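Local coordinates for protein pleckstrin homology domain-containing family A member 8 (Homo sapiens, PDB 5KDI) that probably transfers simple glycosphingolipids such as glucosylceramide between membranes, holding the sugar and the ceramide chains in an all-helical GLTP fold, at residues P36-L41 and A47-D52; V54-K59 and L98-G103. The protein carries 2 engineered substitutions. One frame throughout, in Å; residues are numbered along the deposited sequence.

Contact 1 (P36-L41 and A47-D52). With 6S8 ((~{Z})-~{N}-[(~{E},2~{S},3~{R})-1-[(2~{R},3~{R},4~{S},5~{R},6~{R})-6-(hydroxymethyl)-3,4,5-tris(oxidanyl)oxan-2-yl]oxy-3-oxidanyl-octadec-4-en-2-yl]octadec-9-enamide), chain C.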
loop_
_atom_site.group_PDB
_atom_site.type_symbol
_atom_site.label_atom_id
_atom_site.label_comp_id
_atom_site.label_asym_id
_atom_site.label_seq_id
_atom_site.Cartn_x
_atom_site.Cartn_y
_atom_site.Cartn_z
ATOM N N PRO A 36 -2.442 -7.875 8.499
ATOM C CA PRO A 36 -2.684 -8.228 9.903
ATOM C C PRO A 36 -3.048 -7.041 10.796
ATOM O O PRO A 36 -3.757 -7.219 11.788
ATOM C CB PRO A 36 -1.345 -8.831 10.348
ATOM C CG PRO A 36 -0.763 -9.384 9.095
ATOM C CD PRO A 36 -1.154 -8.445 8.022
ATOM N N VAL A 37 -2.573 -5.856 10.423
ATOM C CA VAL A 37 -2.970 -4.659 11.149
ATOM C C VAL A 37 -4.437 -4.385 10.911
ATOM O O VAL A 37 -5.158 -4.077 11.859
ATOM C CB VAL A 37 -2.099 -3.427 10.831
ATOM C CG1 VAL A 37 -2.515 -2.235 11.689
ATOM C CG2 VAL A 37 -0.617 -3.761 11.042
ATOM N N LEU A 38 -4.882 -4.507 9.655
ATOM C CA LEU A 38 -6.337 -4.303 9.331
ATOM C C LEU A 38 -7.171 -5.299 10.141
ATOM O O LEU A 38 -8.239 -4.951 10.686
ATOM C CB LEU A 38 -6.596 -4.524 7.845
ATOM C CG LEU A 38 -6.085 -3.435 6.893
ATOM C CD1 LEU A 38 -6.035 -3.867 5.383
ATOM C CD2 LEU A 38 -6.906 -2.155 7.095
ATOM N N ASP A 39 -6.700 -6.533 10.238
ATOM C CA ASP A 39 -7.400 -7.553 11.030
ATOM C C ASP A 39 -7.466 -7.281 12.520
ATOM O O ASP A 39 -8.476 -7.602 13.180
ATOM C CB ASP A 39 -6.825 -8.960 10.737
ATOM C CG ASP A 39 -7.277 -9.523 9.375
ATOM O OD1 ASP A 39 -8.345 -9.073 8.853
ATOM O OD2 ASP A 39 -6.564 -10.455 8.865
ATOM N N LYS A 40 -6.423 -6.630 13.054
ATOM C CA LYS A 40 -6.415 -6.226 14.459
ATOM C C LYS A 40 -7.468 -5.075 14.649
ATOM O O LYS A 40 -8.138 -5.009 15.657
ATOM C CB LYS A 40 -5.046 -5.696 14.890
ATOM C CG LYS A 40 -3.896 -6.657 15.067
ATOM C CD LYS A 40 -2.671 -5.918 15.635
ATOM C CE LYS A 40 -1.349 -6.643 15.437
ATOM N NZ LYS A 40 -1.282 -7.963 16.104
ATOM N N LEU A 41 -7.552 -4.172 13.693
ATOM C CA LEU A 41 -8.407 -2.983 13.824
ATOM C C LEU A 41 -9.873 -3.163 13.441
ATOM O O LEU A 41 -10.736 -2.407 13.938
ATOM C CB LEU A 41 -7.812 -1.827 12.997
ATOM C CG LEU A 41 -6.410 -1.350 13.421
ATOM C CD1 LEU A 41 -5.837 -0.356 12.467
ATOM C CD2 LEU A 41 -6.509 -0.819 14.825
ATOM N N ALA A 47 -12.804 -5.624 5.996
ATOM C CA ALA A 47 -12.639 -6.797 5.133
ATOM C C ALA A 47 -12.545 -6.366 3.632
ATOM O O ALA A 47 -11.788 -6.965 2.873
ATOM C CB ALA A 47 -13.840 -7.768 5.295
ATOM N N PRO A 48 -13.316 -5.354 3.190
ATOM C CA PRO A 48 -13.145 -4.955 1.771
ATOM C C PRO A 48 -11.714 -4.558 1.409
ATOM O O PRO A 48 -11.247 -4.758 0.256
ATOM C CB PRO A 48 -14.132 -3.782 1.620
ATOM C CG PRO A 48 -15.143 -4.016 2.672
ATOM C CD PRO A 48 -14.412 -4.591 3.834
ATOM N N VAL A 49 -11.046 -3.909 2.356
ATOM C CA VAL A 49 -9.697 -3.452 2.169
ATOM C C VAL A 49 -8.745 -4.665 2.069
ATOM O O VAL A 49 -7.886 -4.755 1.194
ATOM C CB VAL A 49 -9.236 -2.534 3.317
ATOM C CG1 VAL A 49 -7.804 -2.014 3.033
ATOM C CG2 VAL A 49 -10.249 -1.438 3.505
ATOM N N LYS A 50 -8.866 -5.561 3.026
ATOM C CA LYS A 50 -8.067 -6.768 3.066
ATOM C C LYS A 50 -8.270 -7.554 1.750
ATOM O O LYS A 50 -7.311 -8.038 1.114
ATOM C CB LYS A 50 -8.388 -7.676 4.290
ATOM C CG LYS A 50 -7.857 -9.143 4.212
ATOM C CD LYS A 50 -8.071 -9.846 5.567
ATOM C CE LYS A 50 -7.322 -11.212 5.567
ATOM N NZ LYS A 50 -7.510 -11.974 6.845
ATOM N N MET A 51 -9.517 -7.777 1.362
ATOM C CA MET A 51 -9.783 -8.531 0.170
ATOM C C MET A 51 -9.196 -7.904 -1.102
ATOM O O MET A 51 -8.629 -8.605 -1.961
ATOM C CB MET A 51 -11.306 -8.752 0.002
ATOM C CG MET A 51 -11.908 -9.776 0.932
ATOM S SD MET A 51 -13.592 -10.203 0.650
ATOM C CE MET A 51 -14.349 -8.664 0.865
ATOM N N ASP A 52 -9.244 -6.558 -1.180
ATOM C CA ASP A 52 -8.665 -5.881 -2.277
ATOM C C ASP A 52 -7.157 -6.093 -2.384
ATOM O O ASP A 52 -6.625 -6.432 -3.486
ATOM C CB ASP A 52 -9.053 -4.408 -2.295
ATOM C CG ASP A 52 -8.645 -3.742 -3.564
ATOM O OD1 ASP A 52 -9.478 -3.636 -4.503
ATOM O OD2 ASP A 52 -7.495 -3.295 -3.634
HETATM C C1 6S8 C . -11.364 -1.309 -7.102
HETATM C C2 6S8 C . -11.447 -0.703 -5.719
HETATM N N2 6S8 C . -10.140 -0.805 -5.086
HETATM C C3 6S8 C . -12.508 -1.470 -4.877
HETATM O O3 6S8 C . -13.753 -1.389 -5.603
HETATM C C4 6S8 C . -12.627 -0.855 -3.532
HETATM C C5 6S8 C . -12.365 -1.562 -2.429
HETATM C C6 6S8 C . -12.464 -1.063 -1.015
HETATM C C7 6S8 C . -12.797 0.391 -0.797
HETATM C C8 6S8 C . -13.323 0.424 0.611
HETATM C C9 6S8 C . -13.010 1.764 1.168
HETATM C C10 6S8 C . -11.563 1.793 1.583
HETATM C C11 6S8 C . -11.438 1.989 3.106
HETATM C C12 6S8 C . -10.096 2.634 3.404
HETATM C C13 6S8 C . -9.247 1.946 4.463
HETATM C C14 6S8 C . -9.667 2.186 5.904
HETATM C C15 6S8 C . -8.454 2.219 6.847
HETATM C C16 6S8 C . -8.513 1.386 8.115
HETATM C C17 6S8 C . -8.281 2.070 9.471
HETATM C C18 6S8 C . -6.888 2.624 9.731
HETATM C C1A 6S8 C . -10.233 -3.123 -8.207
HETATM O O1A 6S8 C . -10.948 -2.673 -7.076
HETATM C C2A 6S8 C . -9.386 -4.306 -7.832
HETATM O O2A 6S8 C . -8.438 -3.883 -6.833
HETATM C C3A 6S8 C . -8.741 -4.953 -9.056
HETATM O O3A 6S8 C . -8.088 -6.140 -8.667
HETATM C C4A 6S8 C . -9.803 -5.223 -10.104
HETATM O O4A 6S8 C . -10.608 -6.342 -9.742
HETATM O O5A 6S8 C . -12.585 -3.086 -11.453
HETATM C C5M 6S8 C . -10.609 -3.966 -10.371
HETATM C C6A 6S8 C . -11.695 -4.219 -11.384
HETATM O O6A 6S8 C . -11.205 -3.527 -9.147
HETATM C CAA 6S8 C . -9.489 0.241 -4.599
HETATM O OAA 6S8 C . -9.852 1.409 -4.709
HETATM C CAB 6S8 C . -8.191 -0.107 -3.936
HETATM C CAC 6S8 C . -8.751 -0.368 -2.507
HETATM C CAD 6S8 C . -7.990 0.428 -1.538
HETATM C CAE 6S8 C . -7.323 -0.564 -0.627
HETATM C CAF 6S8 C . -6.534 0.275 0.366
HETATM C CAG 6S8 C . -5.097 -0.259 0.505
HETATM C CAH 6S8 C . -4.618 -0.178 1.959
HETATM C CAI 6S8 C . -4.468 1.278 2.291
HETATM C CAJ 6S8 C . -4.793 1.810 3.472
HETATM C CAK 6S8 C . -5.311 1.046 4.648
HETATM C CAL 6S8 C . -4.936 2.006 5.783
HETATM C CAM 6S8 C . -4.837 1.359 7.149
HETATM C CAN 6S8 C . -3.812 0.263 7.137
HETATM C CAO 6S8 C . -3.218 0.108 8.517
HETATM C CAP 6S8 C . -1.960 0.912 8.701
HETATM C CAQ 6S8 C . -0.848 0.079 9.251
HETATM C CAR 6S8 C . 0.405 0.570 8.645
#
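Leu38 and Val49 meet at their methyl tips, CD1 of Leu38 lying 3.5 Å from CG1 of Val49. That is tighter than usual for two carbons, and the side chains cross at about a right angle. Nearer the surface, Lys50 NZ forms a salt bridge with Asp39 OD2 at 2.7 Å, on the syn lone pair of that oxygen. The lysine chain is fully extended, and Lys50 CD passes 3.4 Å from Asp39 OD1. The apolar pair borders the lipid. Val49 has CG1 anti to the backbone N (chi1 -177°), which turns CG2 to within 3.6 Å of C11 on the sphingoid chain of 6S8. Val37 CG1 touches the acyl chain, and Leu38 CD2 lies near both chains. One turn along, Asp52 OD1 accepts a hydrogen bond from the sugar hydroxyl O2A of 6S8 at 2.6 Å. The same oxygen also accepts one from the ligand's amide N2, and so ties head group to ceramide. The two helical segments run nearly antiparallel, at 166°. Val37 also packs on Phe3, and Leu41 on Phe46 and Ala161. Helix 35-41 thus packs against these loops as well as the start of helix 47-64.

Contact 2 (V54-K59 and L98-G103). With 6S8 ((~{Z})-~{N}-[(~{E},2~{S},3~{R})-1-[(2~{R},3~{R},4~{S},5~{R},6~{R})-6-(hydroxymethyl)-3,4,5-tris(oxidanyl)oxan-2-yl]oxy-3-oxidanyl-octadec-4-en-2-yl]octadec-9-enamide), chain C.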
loop_
_atom_site.group_PDB
_atom_site.type_symbol
_atom_site.label_atom_id
_atom_site.label_comp_id
_atom_site.label_asym_id
_atom_site.label_seq_id
_atom_site.Cartn_x
_atom_site.Cartn_y
_atom_site.Cartn_z
ATOM N N VAL A 54 -5.197 -8.397 -0.854
ATOM C CA VAL A 54 -4.838 -9.787 -1.053
ATOM C C VAL A 54 -5.067 -10.197 -2.512
ATOM O O VAL A 54 -4.262 -10.916 -3.131
ATOM C CB VAL A 54 -5.606 -10.684 -0.041
ATOM C CG1 VAL A 54 -5.558 -12.143 -0.399
ATOM C CG2 VAL A 54 -5.056 -10.469 1.403
ATOM N N GLY A 55 -6.186 -9.735 -3.062
ATOM C CA GLY A 55 -6.501 -10.108 -4.401
ATOM C C GLY A 55 -5.505 -9.557 -5.409
ATOM O O GLY A 55 -5.163 -10.243 -6.363
ATOM N N ASN A 56 -5.098 -8.317 -5.222
ATOM C CA ASN A 56 -4.136 -7.736 -6.152
ATOM C C ASN A 56 -2.713 -8.360 -6.007
ATOM O O ASN A 56 -2.015 -8.579 -7.008
ATOM C CB ASN A 56 -4.066 -6.237 -6.058
ATOM C CG ASN A 56 -5.264 -5.581 -6.650
ATOM O OD1 ASN A 56 -5.737 -6.044 -7.677
ATOM N ND2 ASN A 56 -5.789 -4.514 -5.989
ATOM N N ILE A 57 -2.314 -8.647 -4.781
ATOM C CA ILE A 57 -1.051 -9.309 -4.529
ATOM C C ILE A 57 -1.091 -10.677 -5.252
ATOM O O ILE A 57 -0.135 -11.064 -5.970
ATOM C CB ILE A 57 -0.769 -9.469 -3.032
ATOM C CG1 ILE A 57 -0.585 -8.079 -2.364
ATOM C CG2 ILE A 57 0.372 -10.479 -2.820
ATOM C CD1 ILE A 57 -0.625 -8.085 -0.841
ATOM N N LYS A 58 -2.234 -11.387 -5.140
ATOM C CA LYS A 58 -2.379 -12.703 -5.791
ATOM C C LYS A 58 -2.178 -12.585 -7.310
ATOM O O LYS A 58 -1.467 -13.375 -7.915
ATOM C CB LYS A 58 -3.746 -13.276 -5.525
ATOM C CG LYS A 58 -4.040 -14.638 -6.188
ATOM C CD LYS A 58 -5.510 -15.026 -6.052
ATOM C CE LYS A 58 -6.414 -14.208 -6.961
ATOM N NZ LYS A 58 -7.800 -14.776 -7.170
ATOM N N LYS A 59 -2.835 -11.603 -7.908
ATOM C CA LYS A 59 -2.756 -11.442 -9.344
ATOM C C LYS A 59 -1.347 -11.090 -9.859
ATOM O O LYS A 59 -0.939 -11.580 -10.932
ATOM C CB LYS A 59 -3.800 -10.439 -9.801
ATOM C CG LYS A 59 -5.213 -11.017 -9.651
ATOM C CD LYS A 59 -6.223 -10.215 -10.319
ATOM C CE LYS A 59 -6.553 -9.028 -9.565
ATOM N NZ LYS A 59 -7.705 -8.355 -10.281
ATOM N N LEU A 98 -1.787 -1.409 -10.820
ATOM C CA LEU A 98 -2.438 -0.111 -10.883
ATOM C C LEU A 98 -3.186 0.180 -9.593
ATOM O O LEU A 98 -3.061 1.258 -8.972
ATOM C CB LEU A 98 -3.352 -0.003 -12.063
ATOM C CG LEU A 98 -4.121 1.307 -12.283
ATOM C CD1 LEU A 98 -3.165 2.469 -12.531
ATOM C CD2 LEU A 98 -5.203 1.086 -13.341
ATOM N N TRP A 99 -4.009 -0.788 -9.211
ATOM C CA TRP A 99 -4.822 -0.618 -8.001
ATOM C C TRP A 99 -3.997 -0.738 -6.707
ATOM O O TRP A 99 -4.301 -0.037 -5.706
ATOM C CB TRP A 99 -6.009 -1.557 -8.013
ATOM C CG TRP A 99 -7.029 -1.109 -8.984
ATOM C CD1 TRP A 99 -7.229 -1.560 -10.315
ATOM C CD2 TRP A 99 -7.954 -0.002 -8.818
ATOM N NE1 TRP A 99 -8.238 -0.868 -10.903
ATOM C CE2 TRP A 99 -8.724 0.080 -10.057
ATOM C CE3 TRP A 99 -8.241 0.880 -7.771
ATOM C CZ2 TRP A 99 -9.746 1.014 -10.209
ATOM C CZ3 TRP A 99 -9.267 1.790 -7.946
ATOM C CH2 TRP A 99 -10.003 1.846 -9.126
ATOM N N LEU A 100 -2.940 -1.556 -6.701
ATOM C CA LEU A 100 -2.016 -1.558 -5.563
ATOM C C LEU A 100 -1.355 -0.203 -5.369
ATOM O O LEU A 100 -1.303 0.313 -4.224
ATOM C CB LEU A 100 -0.978 -2.664 -5.607
ATOM C CG LEU A 100 -1.391 -4.073 -5.339
ATOM C CD1 LEU A 100 -0.218 -5.004 -5.661
ATOM C CD2 LEU A 100 -1.783 -4.160 -3.867
ATOM N N LYS A 101 -0.860 0.403 -6.459
ATOM C CA LYS A 101 -0.194 1.668 -6.287
ATOM C C LYS A 101 -1.147 2.770 -5.843
ATOM O O LYS A 101 -0.784 3.615 -5.044
ATOM C CB LYS A 101 0.665 2.027 -7.510
ATOM C CG LYS A 101 -0.019 2.680 -8.683
ATOM C CD LYS A 101 0.997 3.177 -9.708
ATOM C CE LYS A 101 0.396 4.193 -10.676
ATOM N NZ LYS A 101 0.241 3.473 -11.952
ATOM N N ARG A 102 -2.404 2.687 -6.305
ATOM C CA ARG A 102 -3.396 3.649 -5.890
ATOM C C ARG A 102 -3.661 3.493 -4.377
ATOM O O ARG A 102 -3.772 4.477 -3.649
ATOM C CB ARG A 102 -4.685 3.516 -6.715
ATOM C CG ARG A 102 -4.515 3.991 -8.150
ATOM C CD ARG A 102 -5.750 3.623 -8.982
ATOM N NE ARG A 102 -5.615 4.147 -10.338
ATOM C CZ ARG A 102 -6.566 4.054 -11.265
ATOM N NH1 ARG A 102 -7.640 3.337 -10.965
ATOM N NH2 ARG A 102 -6.409 4.623 -12.469
ATOM N N GLY A 103 -3.764 2.258 -3.949
ATOM C CA GLY A 103 -3.981 2.028 -2.568
ATOM C C GLY A 103 -2.797 2.442 -1.674
ATOM O O GLY A 103 -2.973 3.023 -0.599
HETATM C C1 6S8 C . -11.364 -1.309 -7.102
HETATM C C2 6S8 C . -11.447 -0.703 -5.719
HETATM N N2 6S8 C . -10.140 -0.805 -5.086
HETATM C C3 6S8 C . -12.508 -1.470 -4.877
HETATM O O3 6S8 C . -13.753 -1.389 -5.603
HETATM C C4 6S8 C . -12.627 -0.855 -3.532
HETATM C C5 6S8 C . -12.365 -1.562 -2.429
HETATM C C6 6S8 C . -12.464 -1.063 -1.015
HETATM C C7 6S8 C . -12.797 0.391 -0.797
HETATM C C8 6S8 C . -13.323 0.424 0.611
HETATM C C9 6S8 C . -13.010 1.764 1.168
HETATM C C10 6S8 C . -11.563 1.793 1.583
HETATM C C11 6S8 C . -11.438 1.989 3.106
HETATM C C12 6S8 C . -10.096 2.634 3.404
HETATM C C13 6S8 C . -9.247 1.946 4.463
HETATM C C14 6S8 C . -9.667 2.186 5.904
HETATM C C15 6S8 C . -8.454 2.219 6.847
HETATM C C16 6S8 C . -8.513 1.386 8.115
HETATM C C17 6S8 C . -8.281 2.070 9.471
HETATM C C18 6S8 C . -6.888 2.624 9.731
HETATM C C1A 6S8 C . -10.233 -3.123 -8.207
HETATM O O1A 6S8 C . -10.948 -2.673 -7.076
HETATM C C2A 6S8 C . -9.386 -4.306 -7.832
HETATM O O2A 6S8 C . -8.438 -3.883 -6.833
HETATM C C3A 6S8 C . -8.741 -4.953 -9.056
HETATM O O3A 6S8 C . -8.088 -6.140 -8.667
HETATM C C4A 6S8 C . -9.803 -5.223 -10.104
HETATM O O4A 6S8 C . -10.608 -6.342 -9.742
HETATM O O5A 6S8 C . -12.585 -3.086 -11.453
HETATM C C5M 6S8 C . -10.609 -3.966 -10.371
HETATM C C6A 6S8 C . -11.695 -4.219 -11.384
HETATM O O6A 6S8 C . -11.205 -3.527 -9.147
HETATM C CAA 6S8 C . -9.489 0.241 -4.599
HETATM O OAA 6S8 C . -9.852 1.409 -4.709
HETATM C CAB 6S8 C . -8.191 -0.107 -3.936
HETATM C CAC 6S8 C . -8.751 -0.368 -2.507
HETATM C CAD 6S8 C . -7.990 0.428 -1.538
HETATM C CAE 6S8 C . -7.323 -0.564 -0.627
HETATM C CAF 6S8 C . -6.534 0.275 0.366
HETATM C CAG 6S8 C . -5.097 -0.259 0.505
HETATM C CAH 6S8 C . -4.618 -0.178 1.959
HETATM C CAI 6S8 C . -4.468 1.278 2.291
HETATM C CAJ 6S8 C . -4.793 1.810 3.472
HETATM C CAK 6S8 C . -5.311 1.046 4.648
HETATM C CAL 6S8 C . -4.936 2.006 5.783
HETATM C CAM 6S8 C . -4.837 1.359 7.149
HETATM C CAN 6S8 C . -3.812 0.263 7.137
HETATM C CAO 6S8 C . -3.218 0.108 8.517
HETATM C CAP 6S8 C . -1.960 0.912 8.701
HETATM C CAQ 6S8 C . -0.848 0.079 9.251
HETATM C CAR 6S8 C . 0.405 0.570 8.645
HETATM O O HOH W 1 -4.931 -2.366 -3.743
#
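The glycolipid head-group site of the GLTP fold lies where helix 47-64 crosses helix 93-115, and Asn56 and Trp99 face its sugar from these two helices. Asn56 uses both ends of its amide. Asn56 OD1 accepts a hydrogen bond from sugar hydroxyl O3A of 6S8 at 2.6 Å. Asn56 ND2 donates one to 6S8 O2A at 2.9 Å, with an N-H...O angle of 157°. Lys59 NZ donates to 6S8 O3A at 2.8 Å, its chain bent at chi3 (-77°) to bring the amine there. Trp99 lays one ring face under the ligand. Sugar carbon C1A of 6S8 sits 3.8 Å above the Trp99 ring plane, offset toward the rim. On the benzo side, Trp99 CZ3 comes within 3.3 Å of the 6S8 amide oxygen OAA. Arg102 NH1 lies over the opposite face, toward the rim. The Asn56 amide is turned only 11° from the indole plane, and Asn56 ND2 lies 3.6 Å from Trp99 CB. ND2 also donates to a water, and that water donates a weak hydrogen bond to Trp99 O. Behind the polar site, Leu100 packs against the Asn56 side of helix 47-64. The donor and acceptor of Asn56 fit two adjacent sugar hydroxyls, which with the water is consistent with a single setting of the amide. O3A both donates to Asn56 and accepts from Lys59, and the indole supplies a flat apolar floor. This combination is consistent with selection of a simple sugar head group.

Overall arrangement
From the N terminus, helix 35-41 comes first. Contact 1 then closes the short helix-free turn of five residues that leads into helix 47-64. Further along that same helix, segment 54-59 opens contact 2, which closes a longer loop of 38 residues, partly helical, by reaching helix 93-115. The two contacts are therefore in series and neither encloses the other. Their centres are about 13 Å apart, and helix 47-64 is common to both. The bound glycolipid spans them: its chains run mainly past contact 1 and its sugar lies mainly at contact 2, with Asp52 of contact 1 also reaching the sugar. Together they join helices 35-41, 47-64 and 93-115 beside one lipid.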